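Local coordinates for protein dihydrofolate reductase (PDB 3TQA) that probably reduces 7,8-dihydrofolate to tetrahydrofolate with NADPH, a step needed for glycine, purine and DNA-precursor synthesis, at residues I3-A8 / D110-T115. Sequence-based numbering, arbitrary orientation.
With NDP (NADPH dihydro-nicotinamide-adenine-dinucleotide phosphate), chain B.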
loop_
_atom_site.group_PDB
_atom_site.type_symbol
_atom_site.label_atom_id
_atom_site.label_comp_id
_atom_site.label_asym_id
_atom_site.label_seq_id
_atom_site.Cartn_x
_atom_site.Cartn_y
_atom_site.Cartn_z
ATOM N N ILE A 3 -6.892 -9.119 5.011
ATOM C CA ILE A 3 -5.699 -8.283 4.896
ATOM C C ILE A 3 -5.423 -8.003 3.422
ATOM O O ILE A 3 -5.190 -8.929 2.644
ATOM C CB ILE A 3 -4.466 -8.956 5.534
ATOM C CG1 ILE A 3 -4.700 -9.184 7.030
ATOM C CG2 ILE A 3 -3.220 -8.103 5.323
ATOM C CD1 ILE A 3 -3.547 -9.866 7.733
ATOM N N THR A 4 -5.451 -6.724 3.048
ATOM C CA THR A 4 -5.247 -6.310 1.663
ATOM C C THR A 4 -4.018 -5.413 1.539
ATOM O O THR A 4 -3.822 -4.500 2.339
ATOM C CB THR A 4 -6.477 -5.556 1.123
ATOM O OG1 THR A 4 -7.618 -6.423 1.146
ATOM C CG2 THR A 4 -6.240 -5.075 -0.305
ATOM N N LEU A 5 -3.195 -5.683 0.530
ATOM C CA LEU A 5 -2.037 -4.851 0.225
ATOM C C LEU A 5 -2.354 -4.011 -1.008
ATOM O O LEU A 5 -2.694 -4.554 -2.059
ATOM C CB LEU A 5 -0.797 -5.714 -0.028
ATOM C CG LEU A 5 -0.036 -6.263 1.187
ATOM C CD1 LEU A 5 -0.969 -6.839 2.232
ATOM C CD2 LEU A 5 0.978 -7.311 0.745
ATOM N N ILE A 6 -2.258 -2.691 -0.869
ATOM C CA ILE A 6 -2.467 -1.776 -1.988
ATOM C C ILE A 6 -1.180 -0.993 -2.246
ATOM O O ILE A 6 -0.616 -0.386 -1.332
ATOM C CB ILE A 6 -3.660 -0.815 -1.737
ATOM C CG1 ILE A 6 -3.969 0.003 -2.995
ATOM C CG2 ILE A 6 -3.385 0.114 -0.558
ATOM C CD1 ILE A 6 -5.292 0.742 -2.931
ATOM N N ALA A 7 -0.716 -1.022 -3.492
ATOM C CA ALA A 7 0.539 -0.375 -3.857
ATOM C C ALA A 7 0.609 -0.094 -5.355
ATOM O O ALA A 7 0.092 -0.866 -6.162
ATOM C CB ALA A 7 1.715 -1.242 -3.433
ATOM N N ALA A 8 1.245 1.020 -5.708
ATOM C CA ALA A 8 1.538 1.349 -7.098
ATOM C C ALA A 8 3.007 1.055 -7.374
ATOM O O ALA A 8 3.884 1.512 -6.641
ATOM C CB ALA A 8 1.228 2.811 -7.377
ATOM N N ASP A 110 -4.339 -11.605 2.224
ATOM C CA ASP A 110 -5.427 -12.311 1.541
ATOM C C ASP A 110 -5.596 -11.792 0.118
ATOM O O ASP A 110 -5.867 -12.560 -0.804
ATOM C CB ASP A 110 -6.747 -12.108 2.286
ATOM C CG ASP A 110 -6.725 -12.683 3.683
ATOM O OD1 ASP A 110 -6.937 -13.902 3.822
ATOM O OD2 ASP A 110 -6.518 -11.911 4.640
ATOM N N LYS A 111 -5.440 -10.480 -0.044
ATOM C CA LYS A 111 -5.763 -9.792 -1.288
ATOM C C LYS A 111 -4.670 -8.787 -1.648
ATOM O O LYS A 111 -3.978 -8.272 -0.767
ATOM C CB LYS A 111 -7.103 -9.070 -1.118
ATOM C CG LYS A 111 -7.683 -8.454 -2.380
ATOM C CD LYS A 111 -9.070 -7.876 -2.109
ATOM C CE LYS A 111 -9.713 -7.332 -3.375
ATOM N NZ LYS A 111 -11.101 -6.837 -3.139
ATOM N N MET A 112 -4.515 -8.521 -2.943
ATOM C CA MET A 112 -3.609 -7.476 -3.423
ATOM C C MET A 112 -4.281 -6.656 -4.523
ATOM O O MET A 112 -4.785 -7.214 -5.496
ATOM C CB MET A 112 -2.302 -8.080 -3.950
ATOM C CG MET A 112 -1.360 -8.580 -2.862
ATOM S SD MET A 112 0.354 -8.757 -3.410
ATOM C CE MET A 112 0.202 -10.096 -4.587
ATOM N N ILE A 113 -4.295 -5.336 -4.348
ATOM C CA ILE A 113 -4.775 -4.406 -5.368
ATOM C C ILE A 113 -3.576 -3.601 -5.863
ATOM O O ILE A 113 -3.187 -2.608 -5.247
ATOM C CB ILE A 113 -5.863 -3.456 -4.818
ATOM C CG1 ILE A 113 -7.046 -4.258 -4.269
ATOM C CG2 ILE A 113 -6.340 -2.502 -5.910
ATOM C CD1 ILE A 113 -8.188 -3.400 -3.759
ATOM N N LEU A 114 -2.990 -4.048 -6.970
ATOM C CA LEU A 114 -1.738 -3.484 -7.464
ATOM C C LEU A 114 -1.939 -2.670 -8.735
ATOM O O LEU A 114 -2.639 -3.099 -9.654
ATOM C CB LEU A 114 -0.729 -4.602 -7.734
ATOM C CG LEU A 114 -0.426 -5.541 -6.567
ATOM C CD1 LEU A 114 0.562 -6.609 -7.008
ATOM C CD2 LEU A 114 0.103 -4.776 -5.359
ATOM N N THR A 115 -1.324 -1.489 -8.769
ATOM C CA THR A 115 -1.223 -0.693 -9.984
ATOM C C THR A 115 0.169 -0.913 -10.568
ATOM O O THR A 115 1.166 -0.536 -9.952
ATOM C CB THR A 115 -1.439 0.809 -9.702
ATOM O OG1 THR A 115 -2.721 1.005 -9.094
ATOM C CG2 THR A 115 -1.365 1.617 -10.991
HETATM P PA NDP B . 8.325 2.188 5.462
HETATM O O1A NDP B . 8.247 0.686 5.342
HETATM O O2A NDP B . 7.165 3.046 5.031
HETATM O O5B NDP B . 8.603 2.542 6.997
HETATM C C5B NDP B . 9.781 2.083 7.653
HETATM C C4B NDP B . 9.628 2.448 9.118
HETATM O O4B NDP B . 8.388 1.926 9.609
HETATM C C3B NDP B . 10.712 1.882 10.019
HETATM O O3B NDP B . 11.840 2.756 10.104
HETATM C C2B NDP B . 9.970 1.740 11.326
HETATM O O2B NDP B . 9.822 3.004 11.965
HETATM C C1B NDP B . 8.576 1.325 10.893
HETATM N N9A NDP B . 8.395 -0.146 10.807
HETATM C C8A NDP B . 8.398 -0.891 9.683
HETATM N N7A NDP B . 8.191 -2.204 9.972
HETATM C C5A NDP B . 8.043 -2.310 11.302
HETATM C C6A NDP B . 7.797 -3.405 12.270
HETATM N N6A NDP B . 7.664 -4.687 11.859
HETATM N N1A NDP B . 7.709 -3.084 13.580
HETATM C C2A NDP B . 7.838 -1.813 14.013
HETATM N N3A NDP B . 8.063 -0.774 13.184
HETATM C C4A NDP B . 8.174 -0.951 11.847
HETATM O O3 NDP B . 9.682 2.729 4.772
HETATM P PN NDP B . 10.143 2.354 3.275
HETATM O O1N NDP B . 10.191 0.850 3.126
HETATM O O2N NDP B . 11.378 3.167 2.974
HETATM O O5D NDP B . 8.938 2.922 2.371
HETATM C C5D NDP B . 8.818 4.307 2.044
HETATM C C4D NDP B . 9.030 4.478 0.545
HETATM O O4D NDP B . 8.097 3.654 -0.165
HETATM C C3D NDP B . 8.799 5.910 0.084
HETATM O O3D NDP B . 9.778 6.276 -0.892
HETATM C C2D NDP B . 7.419 5.892 -0.542
HETATM O O2D NDP B . 7.311 6.828 -1.621
HETATM C C1D NDP B . 7.274 4.454 -1.022
HETATM N N1N NDP B . 5.878 4.004 -0.990
HETATM C C2N NDP B . 5.268 3.755 -2.163
HETATM C C3N NDP B . 3.948 3.326 -2.229
HETATM C C7N NDP B . 3.286 3.056 -3.550
HETATM O O7N NDP B . 2.124 2.679 -3.575
HETATM N N7N NDP B . 3.986 3.234 -4.672
HETATM C C4N NDP B . 3.210 3.144 -0.932
HETATM C C5N NDP B . 3.942 3.433 0.292
HETATM C C6N NDP B . 5.264 3.853 0.200
HETATM P P2B NDP B . 10.832 3.604 13.056
HETATM O O1X NDP B . 12.100 3.827 12.273
HETATM O O2X NDP B . 10.151 4.878 13.490
HETATM O O3X NDP B . 10.906 2.537 14.121
#
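D110 grips I3 from both ends of its backbone: carboxylate oxygen OD2 accepts from I3 N (2.8 Å) on its anti side, while D110 N donates to I3 O. The short aspartate stem, with CG beside its own backbone N (chi1 -63°), lets OD2 take the acceptor place a backbone carbonyl would otherwise fill. I3 O also takes K111 N at 3.1 Å, and from there the parallel ladder alternates: L5 N to K111 O, I113 N to L5 O (2.9 Å), a weak A7 N to I113 O, then T115 N to A7 O. Strands 2-10 and 111-117 are adjacent inner strands of the mixed, largely parallel sheet of the dihydrofolate reductase fold. Apolar L5, M112, A7 and L114 suit one buried face, where L5 CB meets M112 CG at 4.1 Å and F102 of helix 99-105 packs on L5 and A7. On the opposite face, beta-branched T4, I6, I113 and T115 suit extended backbone; T4 OG1 hydrogen-bonds E92, and T115 OG1 bonds D28 of helix 26-36. The small A8 side chain is consistent with close approach of the nicotinamide carboxamide: A8 N donates to NADPH O7N at 2.8 Å, almost straight (174°), and A8 O weakly accepts from N7N.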